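Local coordinates for RimK domain protein ATP-grasp (Sphaerobacter thermophilus, PDB 5I47) that probably binds ATP and, as ATP-grasp enzymes of the RimK and LysX kind do, joins a carboxylate to an amine, perhaps in lysine biosynthesis, at residues M93-H98 against E228-G233; V181-A186 against A191-R196; T220-R225 against P246-V251; R258-S261 against D266-G269. All coordinates share one frame; numbering follows the deposited sequence. Where two conformers were deposited one is given.

Interaction 1 of 4, residues M93-H98 against E228-G233; sequences MALLRH and ERLGTG
The imidazole of His98 presents an edge to the end of helix 216-230: its CE1 lies 3.2 Å from Arg229 O, close to the ring plane, and the carbonyl carbon behind that oxygen lies in the plane as well. Leu230 CA approaches the same ring carbon obliquely. Here helix 92-101 of the ATP-grasp domain meets the C-terminal end of helix 216-230, which packs on the antiparallel sheet that holds strands 180-187 and 246-253. A carbonyl oxygen at a helix C-terminus carries partial negative charge, which would suit the C-H edge of an imidazole. The ring reaches it because CG stands anti to the backbone N (chi1 -160°), directing the imidazole at the end of helix 216-230. Leu88 of helix 83-90 touches both His98 and Leu230, adding an apolar neighbour to the pair.

One turn earlier in helix 92-101, Leu95 joins Leu230 to form the buried side of the contact, where apolar leucines need no polar partner. Beyond Leu230 the helix breaks at Gly231, whose positive phi of 114° a residue with a side chain would tolerate poorly. The leucines meet obliquely through single methyls, Leu95 CD1 lying 3.6 Å from Leu230 CD1.

Interaction 2 of 4, residues V181-A186 against A191-R196; sequences VRLVVA and AGIEQR
On the face of the sheet carrying Val181, Leu183 and Ile193, the branched end of the isoleucine settles against its two neighbours. Its CG2 methyl, anti to the backbone N, faces Val181 and rests 3.7 Å from Val181 CG1, the two side chains crossing at a slant. Leu183 runs alongside Ile193, pointing the same way, and its CD2 meets both CG1 and CG2 of Ile193, each at 4.1 Å. Apolar residues suit this face because helix 216-230 covers it, with Leu219 and Ala223 against these side chains; beta-branched ones also suit extended strands.

The segments are the two arms of an antiparallel beta hairpin in the ATP-grasp sheet. Arg182 and Glu194 form a hydrogen-bonded pair, each backbone N donating to the other's O. Val184 N donates to Gly192 O, but Val184 O accepts from Ala191 N. Gly192 brings no side chain opposite Val184, and Val184 CG1 meets Ala191 CB at 4.0 Å. Ala191 also touches Ala186, CB to CB at 3.7 Å, small bumps fitting where the strands approach the turn.

On the face that carries Val184, Arg182 and Glu194 lie side by side, the glutamate extended and the arginine bent at chi2. Arg182 NH1 gives a hydrogen bond of 2.8 Å to the syn lone pair of Glu194 OE1, within a salt bridge whose flat groups are only 18° apart. The guanidinium also donates through NH2 to Asp256 O and makes a cation-pi contact with Tyr209. Were Arg182 an alanine, the buried Glu194 carboxylate would probably lose its close positive partner and a gap would open beside Tyr209. Val184 CG2 crosses the glutamate at a slant, 3.9 Å from Glu194 OE1.

Interaction 3 of 4, residues T220-R225 against P246-V251; sequences TALAER and PVVVGV
Leu222 meets Pro246 and Val248 through one methyl group, and the contact between the segments is wholly apolar. Leu222 CD2 sits 3.7 Å from Pro246 CB and 3.8 Å from Pro246 CG, so the methyl meets the CB-CG bond of the ring, the two side chains running antiparallel. The same methyl stands 4.3 Å from Val248 CG2, a looser touch that extends the contact by two residues along the strand. With CG anti to the backbone N (chi1 -179°), Leu222 reaches outward from its helix, a long enough arm to span backbones whose nearest CA atoms, those of Leu222 and Pro246, are 8.2 Å apart.

This is helix-on-sheet packing in the ATP-grasp domain: helix 216-230 lies on the antiparallel sheet that holds strands 180-187 and 246-253, the latter its outermost strand on one side. Val239 on the adjoining strand touches Pro246, while Leu99 of helix 92-101 packs on Val248.

Backbone hydrogen bonding shapes each partner separately. Glu224 N donates to Thr220 O within the helical turn that carries Leu222. In the strand, Val249 and Gly250 sit together opposite Glu238 in a classic beta bulge just beyond Val248. Proline suits this place beside the leucine, offering a rigid apolar ring.

Interaction 4 of 4, residues R258-S261 against D266-G269; sequences RSLS and DVAG
Leu260 and Val267 cross at about a right angle, with Val267 CG2 set against the flank of the leucine. The contact joins two consecutive helices near the C-terminus of the ATP-grasp domain, 258-262 and 267-275; the short loop between them brings Leu260 and Val267 together. The valine methyl CG2 lies 3.6 Å from Leu260 CD2 and 3.8 Å from Leu260 CG, so it touches along the branch rather than at a single point. Val267 CG2 stands anti to its own carbonyl carbon, which turns this methyl toward the preceding helix. Both residues are buried and apolar, as befits side chains that also meet the sheet: Leu260 packs on Val184, and Val267 on Ala186.

Ser261 OG also meets this valine, 3.8 Å from Val267 CB. This is packing and not a polar bond; the hydroxyl makes a weak hydrogen bond with Phe257 O one turn back. A small residue suits this place, since Leu20 of helix 16-27 presses on both Ser261 and Ala268.

The second helix starts with Asp266 as its N-cap. Aspartate is well suited here because its short carboxylate can reach forward over the first turn to a backbone N-H: Asp266 OD1 accepts from Gly269 N at 3.0 Å, with the donor well above the carboxylate plane.

Interactions 2, 3 and 4 are buried, whereas interaction 1 is only partly so, its leucines covered and its polar side nearer the surface. Interactions 1 and 3 share helix 216-230, one at its C-terminal end and the other midway, and touch through Leu95 and Val251. That helix also covers one face of the hairpin of interaction 2, where Leu183 meets Ala223 of segment 220-225. Interaction 4 adjoins the hairpin's opposite face, with Leu260 beside Val184 and Glu194. Chemistry follows place: strand pairing and a salt bridge in the hairpin, methyl packing between helix and sheet, and carbonyl contact or N-capping at helix ends.

Interaction 1 of 4, residues M93-H98 against E228-G233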
loop_
_atom_site.group_PDB
_atom_site.type_symbol
_atom_site.label_atom_id
_atom_site.label_comp_id
_atom_site.label_asym_id
_atom_site.label_seq_id
_atom_site.Cartn_x
_atom_site.Cartn_y
_atom_site.Cartn_z
HETATM N N MSE B 93 2.788 7.322 -4.969
HETATM C CA MSE B 93 2.699 6.807 -6.329
HETATM C C MSE B 93 1.293 6.977 -6.895
HETATM O O MSE B 93 1.120 7.426 -8.032
HETATM C CB MSE B 93 3.103 5.334 -6.369
HETATM C CG MSE B 93 2.999 4.708 -7.744
HETATM SE SE MSE B 93 4.309 5.441 -8.995
HETATM C CE MSE B 93 3.123 6.364 -10.250
ATOM N N ALA B 94 0.284 6.611 -6.101
ATOM C CA ALA B 94 -1.094 6.751 -6.566
ATOM C C ALA B 94 -1.472 8.218 -6.724
ATOM O O ALA B 94 -2.159 8.587 -7.684
ATOM C CB ALA B 94 -2.054 6.045 -5.607
ATOM N N LEU B 95 -1.024 9.068 -5.795
ATOM C CA LEU B 95 -1.260 10.504 -5.922
ATOM C C LEU B 95 -0.577 11.061 -7.161
ATOM O O LEU B 95 -1.159 11.874 -7.890
ATOM C CB LEU B 95 -0.764 11.227 -4.674
ATOM C CG LEU B 95 -0.870 12.755 -4.688
ATOM C CD1 LEU B 95 -2.321 13.201 -4.796
ATOM C CD2 LEU B 95 -0.216 13.343 -3.445
ATOM N N LEU B 96 0.657 10.622 -7.423
ATOM C CA LEU B 96 1.392 11.101 -8.588
ATOM C C LEU B 96 0.668 10.749 -9.882
ATOM O O LEU B 96 0.505 11.596 -10.767
ATOM C CB LEU B 96 2.806 10.521 -8.584
ATOM C CG LEU B 96 3.659 10.818 -9.818
ATOM C CD1 LEU B 96 3.809 12.327 -10.011
ATOM C CD2 LEU B 96 5.023 10.138 -9.700
ATOM N N ARG B 97 0.226 9.498 -10.020
ATOM C CA ARG B 97 -0.477 9.125 -11.242
ATOM C C ARG B 97 -1.817 9.844 -11.356
ATOM O O ARG B 97 -2.245 10.180 -12.465
ATOM C CB ARG B 97 -0.663 7.606 -11.305
ATOM C CG ARG B 97 -1.310 7.086 -12.600
ATOM C CD ARG B 97 -0.557 7.516 -13.868
ATOM N NE ARG B 97 -1.117 6.895 -15.069
ATOM C CZ ARG B 97 -0.835 7.273 -16.314
ATOM N NH1 ARG B 97 -1.394 6.651 -17.347
ATOM N NH2 ARG B 97 -0.002 8.281 -16.529
ATOM N N HIS B 98 -2.475 10.112 -10.223
ATOM C CA HIS B 98 -3.758 10.807 -10.259
ATOM C C HIS B 98 -3.600 12.254 -10.706
ATOM O O HIS B 98 -4.398 12.751 -11.509
ATOM C CB HIS B 98 -4.417 10.742 -8.882
ATOM C CG HIS B 98 -5.891 10.998 -8.903
ATOM N ND1 HIS B 98 -6.427 12.269 -8.901
ATOM C CD2 HIS B 98 -6.943 10.145 -8.930
ATOM C CE1 HIS B 98 -7.745 12.187 -8.924
ATOM N NE2 HIS B 98 -8.085 10.909 -8.942
ATOM N N GLU B 228 -11.866 19.577 -7.383
ATOM C CA GLU B 228 -12.752 19.014 -8.400
ATOM C C GLU B 228 -12.304 17.624 -8.831
ATOM O O GLU B 228 -13.138 16.732 -9.031
ATOM C CB GLU B 228 -12.816 19.943 -9.614
ATOM C CG GLU B 228 -13.919 20.983 -9.571
ATOM C CD GLU B 228 -15.300 20.360 -9.631
ATOM O OE1 GLU B 228 -15.983 20.336 -8.580
ATOM O OE2 GLU B 228 -15.693 19.881 -10.724
ATOM N N ARG B 229 -10.996 17.419 -8.984
ATOM C CA ARG B 229 -10.451 16.177 -9.519
ATOM C C ARG B 229 -10.034 15.188 -8.439
ATOM O O ARG B 229 -10.314 13.991 -8.559
ATOM C CB ARG B 229 -9.252 16.481 -10.422
ATOM C CG ARG B 229 -9.599 17.320 -11.636
ATOM C CD ARG B 229 -10.527 16.572 -12.588
ATOM N NE ARG B 229 -11.057 17.458 -13.622
ATOM C CZ ARG B 229 -12.280 17.980 -13.604
ATOM N NH1 ARG B 229 -13.111 17.691 -12.612
ATOM N NH2 ARG B 229 -12.673 18.788 -14.579
ATOM N N LEU B 230 -9.374 15.664 -7.382
ATOM C CA LEU B 230 -8.946 14.790 -6.296
ATOM C C LEU B 230 -10.065 14.525 -5.296
ATOM O O LEU B 230 -10.090 13.458 -4.675
ATOM C CB LEU B 230 -7.732 15.401 -5.597
ATOM C CG LEU B 230 -7.061 14.669 -4.440
ATOM C CD1 LEU B 230 -5.557 14.837 -4.532
ATOM C CD2 LEU B 230 -7.576 15.187 -3.111
ATOM N N GLY B 231 -10.984 15.461 -5.119
ATOM C CA GLY B 231 -12.126 15.262 -4.255
ATOM C C GLY B 231 -12.096 16.180 -3.041
ATOM O O GLY B 231 -11.078 16.789 -2.700
ATOM N N THR B 232 -13.247 16.273 -2.385
ATOM C CA THR B 232 -13.373 17.033 -1.154
ATOM C C THR B 232 -12.732 16.274 0.008
ATOM O O THR B 232 -12.594 15.049 -0.015
ATOM C CB THR B 232 -14.843 17.311 -0.847
ATOM O OG1 THR B 232 -15.555 16.070 -0.740
ATOM C CG2 THR B 232 -15.468 18.156 -1.952
ATOM N N GLY B 233 -12.353 17.019 1.035
ATOM C CA GLY B 233 -11.773 16.427 2.221
ATOM C C GLY B 233 -11.075 17.478 3.058
ATOM O O GLY B 233 -11.133 18.677 2.779
#

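Interaction 2 of 4, residues V181-A186 against A191-R196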
loop_
_atom_site.group_PDB
_atom_site.type_symbol
_atom_site.label_atom_id
_atom_site.label_comp_id
_atom_site.label_asym_id
_atom_site.label_seq_id
_atom_site.Cartn_x
_atom_site.Cartn_y
_atom_site.Cartn_z
ATOM N N VAL B 181 4.136 27.439 -0.506
ATOM C CA VAL B 181 2.709 27.666 -0.320
ATOM C C VAL B 181 2.040 26.383 0.158
ATOM O O VAL B 181 2.445 25.270 -0.195
ATOM C CB VAL B 181 2.082 28.191 -1.630
ATOM C CG1 VAL B 181 0.568 28.245 -1.533
ATOM C CG2 VAL B 181 2.645 29.564 -1.961
ATOM N N ARG B 182 1.007 26.547 0.983
ATOM C CA ARG B 182 0.222 25.442 1.522
ATOM C C ARG B 182 -1.253 25.774 1.338
ATOM O O ARG B 182 -1.764 26.705 1.972
ATOM C CB ARG B 182 0.555 25.216 2.995
ATOM C CG ARG B 182 -0.309 24.192 3.690
ATOM C CD ARG B 182 -0.489 24.575 5.149
ATOM N NE ARG B 182 -0.823 23.425 5.980
ATOM C CZ ARG B 182 -1.327 23.515 7.204
ATOM N NH1 ARG B 182 -1.567 24.704 7.736
ATOM N NH2 ARG B 182 -1.601 22.414 7.890
ATOM N N LEU B 183 -1.934 25.024 0.468
ATOM C CA LEU B 183 -3.354 25.231 0.188
ATOM C C LEU B 183 -4.171 24.392 1.163
ATOM O O LEU B 183 -4.130 23.157 1.111
ATOM C CB LEU B 183 -3.687 24.852 -1.252
ATOM C CG LEU B 183 -2.864 25.450 -2.392
ATOM C CD1 LEU B 183 -3.300 24.847 -3.720
ATOM C CD2 LEU B 183 -2.998 26.961 -2.422
ATOM N N VAL B 184 -4.922 25.054 2.037
ATOM C CA VAL B 184 -5.699 24.372 3.070
ATOM C C VAL B 184 -7.113 24.141 2.555
ATOM O O VAL B 184 -7.860 25.096 2.313
ATOM C CB VAL B 184 -5.720 25.177 4.379
ATOM C CG1 VAL B 184 -6.661 24.527 5.384
ATOM C CG2 VAL B 184 -4.319 25.295 4.953
ATOM N N VAL B 185 -7.486 22.875 2.396
ATOM C CA VAL B 185 -8.834 22.488 2.000
ATOM C C VAL B 185 -9.522 21.916 3.230
ATOM O O VAL B 185 -9.130 20.859 3.741
ATOM C CB VAL B 185 -8.821 21.479 0.846
ATOM C CG1 VAL B 185 -10.242 21.116 0.439
ATOM C CG2 VAL B 185 -8.044 22.048 -0.332
ATOM N N ALA B 186 -10.540 22.618 3.717
ATOM C CA ALA B 186 -11.266 22.226 4.922
ATOM C C ALA B 186 -12.647 21.712 4.529
ATOM O O ALA B 186 -13.679 22.324 4.813
ATOM C CB ALA B 186 -11.357 23.404 5.901
ATOM N N ALA B 191 -10.019 26.826 2.474
ATOM C CA ALA B 191 -10.146 27.603 3.701
ATOM C C ALA B 191 -9.122 28.724 3.793
ATOM O O ALA B 191 -9.327 29.675 4.556
ATOM C CB ALA B 191 -10.014 26.693 4.923
ATOM N N GLY B 192 -8.033 28.638 3.046
ATOM C CA GLY B 192 -7.022 29.671 3.101
ATOM C C GLY B 192 -5.762 29.219 2.407
ATOM O O GLY B 192 -5.566 28.038 2.110
ATOM N N ILE B 193 -4.904 30.200 2.147
ATOM C CA ILE B 193 -3.597 29.988 1.542
ATOM C C ILE B 193 -2.547 30.473 2.528
ATOM O O ILE B 193 -2.712 31.526 3.153
ATOM C CB ILE B 193 -3.479 30.723 0.192
ATOM C CG1 ILE B 193 -4.615 30.284 -0.736
ATOM C CG2 ILE B 193 -2.130 30.463 -0.448
ATOM C CD1 ILE B 193 -4.600 30.949 -2.090
ATOM N N GLU B 194 -1.479 29.695 2.684
ATOM C CA GLU B 194 -0.437 30.002 3.650
ATOM C C GLU B 194 0.933 29.839 3.004
ATOM O O GLU B 194 1.070 29.282 1.911
ATOM C CB GLU B 194 -0.560 29.115 4.896
ATOM C CG GLU B 194 -1.806 29.398 5.716
ATOM C CD GLU B 194 -1.978 28.440 6.877
ATOM O OE1 GLU B 194 -1.510 27.287 6.770
ATOM O OE2 GLU B 194 -2.582 28.841 7.895
ATOM N N GLN B 195 1.955 30.345 3.693
ATOM C CA GLN B 195 3.336 30.232 3.246
ATOM C C GLN B 195 4.228 29.942 4.445
ATOM O O GLN B 195 4.037 30.509 5.524
ATOM C CB GLN B 195 3.799 31.506 2.523
ATOM C CG GLN B 195 3.644 32.781 3.329
ATOM C CD GLN B 195 3.901 34.027 2.502
ATOM O OE1 GLN B 195 3.320 34.208 1.431
ATOM N NE2 GLN B 195 4.780 34.893 2.997
ATOM N N ARG B 196 5.196 29.050 4.250
ATOM C CA ARG B 196 6.058 28.630 5.343
ATOM C C ARG B 196 7.023 29.745 5.736
ATOM O O ARG B 196 7.441 30.561 4.909
ATOM C CB ARG B 196 6.839 27.374 4.953
#

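Interaction 3 of 4, residues T220-R225 against P246-V251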
loop_
_atom_site.group_PDB
_atom_site.type_symbol
_atom_site.label_atom_id
_atom_site.label_comp_id
_atom_site.label_asym_id
_atom_site.label_seq_id
_atom_site.Cartn_x
_atom_site.Cartn_y
_atom_site.Cartn_z
ATOM N N THR B 220 -5.895 29.996 -5.883
ATOM C CA THR B 220 -7.282 29.603 -5.658
ATOM C C THR B 220 -7.805 28.769 -6.820
ATOM O O THR B 220 -8.505 27.770 -6.613
ATOM C CB THR B 220 -8.155 30.843 -5.447
ATOM O OG1 THR B 220 -7.750 31.513 -4.246
ATOM C CG2 THR B 220 -9.627 30.460 -5.338
ATOM N N ALA B 221 -7.461 29.156 -8.051
ATOM C CA ALA B 221 -7.871 28.373 -9.212
ATOM C C ALA B 221 -7.264 26.977 -9.174
ATOM O O ALA B 221 -7.931 25.991 -9.507
ATOM C CB ALA B 221 -7.476 29.100 -10.498
ATOM N N LEU B 222 -5.999 26.875 -8.757
ATOM C CA LEU B 222 -5.356 25.571 -8.639
ATOM C C LEU B 222 -6.036 24.719 -7.576
ATOM O O LEU B 222 -6.318 23.537 -7.804
ATOM C CB LEU B 222 -3.871 25.752 -8.321
ATOM C CG LEU B 222 -3.007 24.497 -8.173
ATOM C CD1 LEU B 222 -2.972 23.711 -9.470
ATOM C CD2 LEU B 222 -1.599 24.866 -7.722
ATOM N N ALA B 223 -6.321 25.305 -6.409
ATOM C CA ALA B 223 -6.990 24.553 -5.353
ATOM C C ALA B 223 -8.377 24.093 -5.779
ATOM O O ALA B 223 -8.831 23.021 -5.362
ATOM C CB ALA B 223 -7.083 25.390 -4.079
ATOM N N GLU B 224 -9.064 24.887 -6.604
ATOM C CA GLU B 224 -10.403 24.509 -7.040
ATOM C C GLU B 224 -10.365 23.350 -8.028
ATOM O O GLU B 224 -11.264 22.501 -8.017
ATOM C CB GLU B 224 -11.117 25.720 -7.637
ATOM C CG GLU B 224 -11.516 26.739 -6.582
ATOM C CD GLU B 224 -12.141 27.992 -7.160
ATOM O OE1 GLU B 224 -12.149 28.146 -8.401
ATOM O OE2 GLU B 224 -12.624 28.828 -6.364
ATOM N N ARG B 225 -9.337 23.289 -8.876
ATOM C CA ARG B 225 -9.175 22.121 -9.734
ATOM C C ARG B 225 -8.825 20.887 -8.917
ATOM O O ARG B 225 -9.310 19.788 -9.205
ATOM C CB ARG B 225 -8.098 22.376 -10.783
ATOM C CG ARG B 225 -8.436 23.448 -11.790
ATOM C CD ARG B 225 -7.432 23.407 -12.919
ATOM N NE ARG B 225 -7.414 22.097 -13.561
ATOM C CZ ARG B 225 -6.372 21.602 -14.219
ATOM N NH1 ARG B 225 -5.251 22.304 -14.312
ATOM N NH2 ARG B 225 -6.446 20.401 -14.775
ATOM N N PRO B 246 2.651 27.322 -10.751
ATOM C CA PRO B 246 2.733 26.528 -9.523
ATOM C C PRO B 246 2.957 25.057 -9.845
ATOM O O PRO B 246 2.633 24.574 -10.930
ATOM C CB PRO B 246 1.373 26.758 -8.858
ATOM C CG PRO B 246 0.454 27.035 -10.000
ATOM C CD PRO B 246 1.275 27.770 -11.030
ATOM N N VAL B 247 3.541 24.346 -8.881
ATOM C CA VAL B 247 3.833 22.923 -9.021
ATOM C C VAL B 247 3.462 22.226 -7.719
ATOM O O VAL B 247 3.909 22.637 -6.642
ATOM C CB VAL B 247 5.313 22.670 -9.370
ATOM N N VAL B 248 2.647 21.178 -7.813
ATOM C CA VAL B 248 2.200 20.448 -6.631
ATOM C C VAL B 248 3.261 19.429 -6.239
ATOM O O VAL B 248 3.657 18.583 -7.051
ATOM C CB VAL B 248 0.850 19.761 -6.888
ATOM C CG1 VAL B 248 0.499 18.857 -5.722
ATOM C CG2 VAL B 248 -0.242 20.790 -7.106
ATOM N N VAL B 249 3.708 19.491 -4.985
ATOM C CA VAL B 249 4.784 18.628 -4.507
ATOM C C VAL B 249 4.235 17.478 -3.668
ATOM O O VAL B 249 4.812 16.384 -3.655
ATOM C CB VAL B 249 5.824 19.441 -3.714
ATOM C CG1 VAL B 249 7.042 18.591 -3.408
ATOM C CG2 VAL B 249 6.230 20.674 -4.495
ATOM N N GLY B 250 3.129 17.704 -2.966
ATOM C CA GLY B 250 2.528 16.646 -2.164
ATOM C C GLY B 250 1.211 17.104 -1.576
ATOM O O GLY B 250 0.827 18.274 -1.679
ATOM N N VAL B 251 0.505 16.150 -0.973
ATOM C CA VAL B 251 -0.742 16.415 -0.260
ATOM C C VAL B 251 -0.720 15.613 1.035
ATOM O O VAL B 251 -0.281 14.458 1.051
ATOM C CB VAL B 251 -1.990 16.061 -1.105
ATOM C CG1 VAL B 251 -3.239 16.667 -0.487
ATOM C CG2 VAL B 251 -1.839 16.531 -2.550
#

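Interaction 4 of 4, residues R258-S261 against D266-G269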
loop_
_atom_site.group_PDB
_atom_site.type_symbol
_atom_site.label_atom_id
_atom_site.label_comp_id
_atom_site.label_asym_id
_atom_site.label_seq_id
_atom_site.Cartn_x
_atom_site.Cartn_y
_atom_site.Cartn_z
ATOM N N ARG B 258 -3.880 25.305 13.170
ATOM C CA ARG B 258 -3.765 26.244 14.282
ATOM C C ARG B 258 -3.623 27.675 13.782
ATOM O O ARG B 258 -4.385 28.565 14.176
ATOM C CB ARG B 258 -2.561 25.859 15.143
ATOM C CG ARG B 258 -2.734 26.042 16.635
ATOM C CD ARG B 258 -1.440 25.690 17.356
ATOM N NE ARG B 258 -0.947 24.367 16.982
ATOM C CZ ARG B 258 -0.900 23.322 17.802
ATOM N NH1 ARG B 258 -1.306 23.438 19.057
ATOM N NH2 ARG B 258 -0.434 22.159 17.370
ATOM N N SER B 259 -2.639 27.910 12.907
ATOM C CA SER B 259 -2.357 29.260 12.432
ATOM C C SER B 259 -3.551 29.859 11.700
ATOM O O SER B 259 -3.873 31.039 11.885
ATOM C CB SER B 259 -1.129 29.241 11.522
ATOM O OG SER B 259 -0.982 30.472 10.832
ATOM N N LEU B 260 -4.220 29.063 10.863
ATOM C CA LEU B 260 -5.330 29.595 10.078
ATOM C C LEU B 260 -6.525 29.925 10.964
ATOM O O LEU B 260 -7.205 30.932 10.742
ATOM C CB LEU B 260 -5.719 28.604 8.982
ATOM C CG LEU B 260 -6.591 29.182 7.865
ATOM C CD1 LEU B 260 -5.886 30.347 7.187
ATOM C CD2 LEU B 260 -6.959 28.110 6.848
ATOM N N SER B 261 -6.795 29.094 11.974
ATOM C CA SER B 261 -7.831 29.417 12.951
ATOM C C SER B 261 -7.509 30.687 13.723
ATOM O O SER B 261 -8.427 31.366 14.198
ATOM C CB SER B 261 -8.023 28.259 13.928
ATOM O OG SER B 261 -8.899 27.281 13.402
ATOM N N ASP B 266 -12.779 30.077 10.432
ATOM C CA ASP B 266 -13.423 29.036 11.234
ATOM C C ASP B 266 -13.169 27.668 10.594
ATOM O O ASP B 266 -14.067 27.001 10.077
ATOM C CB ASP B 266 -14.910 29.330 11.375
ATOM C CG ASP B 266 -15.616 28.366 12.308
ATOM O OD1 ASP B 266 -14.930 27.700 13.113
ATOM O OD2 ASP B 266 -16.861 28.276 12.237
ATOM N N VAL B 267 -11.900 27.248 10.642
ATOM C CA VAL B 267 -11.513 25.991 10.004
ATOM C C VAL B 267 -12.226 24.818 10.661
ATOM O O VAL B 267 -12.743 23.925 9.978
ATOM C CB VAL B 267 -9.984 25.808 10.042
ATOM C CG1 VAL B 267 -9.594 24.524 9.319
ATOM C CG2 VAL B 267 -9.282 27.007 9.426
ATOM N N ALA B 268 -12.270 24.804 11.995
ATOM C CA ALA B 268 -12.927 23.714 12.707
ATOM C C ALA B 268 -14.415 23.660 12.387
ATOM O O ALA B 268 -14.999 22.574 12.298
ATOM C CB ALA B 268 -12.704 23.861 14.212
ATOM N N GLY B 269 -15.047 24.820 12.209
ATOM C CA GLY B 269 -16.459 24.832 11.866
ATOM C C GLY B 269 -16.729 24.229 10.502
ATOM O O GLY B 269 -17.667 23.445 10.333
#